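Local coordinates for carbon monoxide dehydrogenase (Thermococcus sp. AM4, PDB 6T7J), which probably catalyses the reversible oxidation of carbon monoxide to carbon dioxide at a nickel-iron-sulfur cluster, here in a nickel-free form, at residues A104-E109 and G268-L273. Residues are numbered along the deposited sequence; the frame is centred on the assembly and turned at random.
Sequences ARDVVE and GHNPIL. With MSK (Broken Fe4S4 cluster), chain F.
Val107 and Ile272 make the apolar half of the contact between helix 81-115 and the start of helix 271-281. CG1 of Val107 lies 4.1 Å from CD1 of Ile272, a methyl meeting a methyl. Phe242 and Leu237 of helix 212-242 continue this greasy patch, packing on Ile272 and Val107 respectively.

The polar half centres on the amide of Asn270, an example of one side chain serving two structural elements. With CG anti to the backbone N (chi1 -153°), OD1 turns back to the Ile272 amide and caps the new helix through a weak but nearly straight bond of 3.3 Å from Ile272 N. The same OD1 is 3.5 Å from CG2 of Val107, a van der Waals touch. On the other branch, ND2 sits in van der Waals contact with CB of Asp106, at 3.4 Å, and the carboxylate and amide planes are nearly coplanar, 21° apart. No direct bond joins the two groups; Tyr341 OH links them, bonded to both Asn270 ND2 and Asp106 OD2, while Lys365 forms a salt bridge with the same carboxylate oxygen. Replacing Asn270 by an alanine removes OD1 and ND2, and is likely to leave the Ile272 amide without its cap and Tyr341 without one of its partners.

One residue earlier, NE2 of His269 binds an iron of the broken cluster at 2.2 Å, an iron also bound by Cys305. The weak cap thus orders the start of helix 271-281 from within; what joins that turn to helix 81-115, one residue beyond a cluster ligand, is van der Waals contact and the shared Tyr341 hydroxyl.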
loop_
_atom_site.group_PDB
_atom_site.type_symbol
_atom_site.label_atom_id
_atom_site.label_comp_id
_atom_site.label_asym_id
_atom_site.label_seq_id
_atom_site.Cartn_x
_atom_site.Cartn_y
_atom_site.Cartn_z
ATOM N N ALA A 104 1.828 -15.490 4.166
ATOM C CA ALA A 104 0.723 -16.432 4.283
ATOM C C ALA A 104 0.267 -16.931 2.919
ATOM O O ALA A 104 -0.113 -18.095 2.776
ATOM C CB ALA A 104 -0.441 -15.782 5.026
ATOM N N ARG A 105 0.297 -16.065 1.904
ATOM C CA ARG A 105 -0.172 -16.446 0.575
ATOM C C ARG A 105 0.732 -17.496 -0.050
ATOM O O ARG A 105 0.250 -18.442 -0.684
ATOM C CB ARG A 105 -0.257 -15.211 -0.323
ATOM C CG ARG A 105 -1.154 -15.378 -1.540
ATOM C CD ARG A 105 -0.868 -14.310 -2.585
ATOM N NE ARG A 105 -0.605 -13.004 -1.986
ATOM C CZ ARG A 105 -1.530 -12.068 -1.794
ATOM N NH1 ARG A 105 -1.201 -10.910 -1.241
ATOM N NH2 ARG A 105 -2.787 -12.288 -2.153
ATOM N N ASP A 106 2.048 -17.347 0.114
ATOM C CA ASP A 106 2.964 -18.368 -0.386
ATOM C C ASP A 106 2.741 -19.702 0.324
ATOM O O ASP A 106 2.706 -20.768 -0.321
ATOM C CB ASP A 106 4.409 -17.900 -0.224
ATOM C CG ASP A 106 4.761 -16.768 -1.172
ATOM O OD1 ASP A 106 4.071 -16.625 -2.205
ATOM O OD2 ASP A 106 5.719 -16.022 -0.886
ATOM N N VAL A 107 2.571 -19.668 1.650
ATOM C CA VAL A 107 2.332 -20.942 2.329
ATOM C C VAL A 107 0.981 -21.531 1.924
ATOM O O VAL A 107 0.835 -22.756 1.830
ATOM C CB VAL A 107 2.450 -20.796 3.857
ATOM C CG1 VAL A 107 2.384 -22.168 4.514
ATOM C CG2 VAL A 107 3.753 -20.106 4.219
ATOM N N VAL A 108 -0.016 -20.683 1.654
ATOM C CA VAL A 108 -1.315 -21.166 1.190
ATOM C C VAL A 108 -1.177 -21.838 -0.167
ATOM O O VAL A 108 -1.798 -22.874 -0.429
ATOM C CB VAL A 108 -2.332 -20.009 1.139
ATOM C CG1 VAL A 108 -3.500 -20.361 0.223
ATOM C CG2 VAL A 108 -2.835 -19.675 2.525
ATOM N N GLU A 109 -0.375 -21.248 -1.057
ATOM C CA GLU A 109 -0.138 -21.853 -2.365
ATOM C C GLU A 109 0.464 -23.246 -2.220
ATOM O O GLU A 109 -0.002 -24.207 -2.849
ATOM C CB GLU A 109 0.773 -20.953 -3.201
ATOM C CG GLU A 109 0.095 -19.686 -3.708
ATOM C CD GLU A 109 1.089 -18.626 -4.163
ATOM O OE1 GLU A 109 2.245 -18.983 -4.480
ATOM O OE2 GLU A 109 0.710 -17.434 -4.202
ATOM N N GLY A 268 15.781 -14.958 6.562
ATOM C CA GLY A 268 14.528 -14.564 5.951
ATOM C C GLY A 268 13.305 -14.890 6.782
ATOM O O GLY A 268 13.287 -14.613 7.985
ATOM N N HIS A 269 12.277 -15.485 6.170
ATOM C CA HIS A 269 11.004 -15.620 6.872
ATOM C C HIS A 269 10.200 -16.869 6.515
ATOM O O HIS A 269 9.609 -17.491 7.402
ATOM C CB HIS A 269 10.153 -14.373 6.623
ATOM C CG HIS A 269 10.458 -13.248 7.560
ATOM N ND1 HIS A 269 11.600 -12.482 7.458
ATOM C CD2 HIS A 269 9.780 -12.769 8.630
ATOM C CE1 HIS A 269 11.610 -11.578 8.420
ATOM N NE2 HIS A 269 10.516 -11.730 9.146
ATOM N N ASN A 270 10.146 -17.245 5.237
ATOM C CA ASN A 270 9.268 -18.334 4.818
ATOM C C ASN A 270 9.962 -19.678 4.997
ATOM O O ASN A 270 11.021 -19.899 4.395
ATOM C CB ASN A 270 8.840 -18.161 3.372
ATOM C CG ASN A 270 7.500 -18.804 3.089
ATOM O OD1 ASN A 270 7.191 -19.862 3.629
ATOM N ND2 ASN A 270 6.690 -18.162 2.257
ATOM N N PRO A 271 9.404 -20.600 5.792
ATOM C CA PRO A 271 10.067 -21.894 6.010
ATOM C C PRO A 271 9.920 -22.883 4.865
ATOM O O PRO A 271 10.580 -23.933 4.903
ATOM C CB PRO A 271 9.378 -22.423 7.274
ATOM C CG PRO A 271 8.015 -21.826 7.220
ATOM C CD PRO A 271 8.185 -20.457 6.609
ATOM N N ILE A 272 9.087 -22.587 3.857
ATOM C CA ILE A 272 8.961 -23.467 2.695
ATOM C C ILE A 272 10.333 -23.745 2.100
ATOM O O ILE A 272 10.609 -24.849 1.613
ATOM C CB ILE A 272 8.016 -22.850 1.641
ATOM C CG1 ILE A 272 6.665 -22.434 2.237
ATOM C CG2 ILE A 272 7.801 -23.811 0.477
ATOM C CD1 ILE A 272 6.120 -23.330 3.317
ATOM N N LEU A 273 11.215 -22.749 2.140
ATOM C CA LEU A 273 12.574 -22.863 1.629
ATOM C C LEU A 273 13.543 -23.393 2.682
ATOM O O LEU A 273 14.349 -24.286 2.396
ATOM C CB LEU A 273 13.044 -21.498 1.119
ATOM C CG LEU A 273 14.550 -21.314 0.929
ATOM C CD1 LEU A 273 15.001 -21.984 -0.359
ATOM C CD2 LEU A 273 14.917 -19.836 0.932
HETATM S S1 MSK F . 12.897 -10.788 11.429
HETATM S S3 MSK F . 10.558 -8.230 11.643
HETATM S S4 MSK F . 13.837 -7.573 12.416
HETATM S S5 MSK F . 11.817 -9.711 14.224
HETATM FE FE1 MSK F . 10.776 -11.560 11.317
HETATM FE FE2 MSK F . 13.683 -9.583 13.258
HETATM FE FE3 MSK F . 11.855 -7.544 13.317
HETATM FE FE4 MSK F . 12.641 -8.585 10.943
#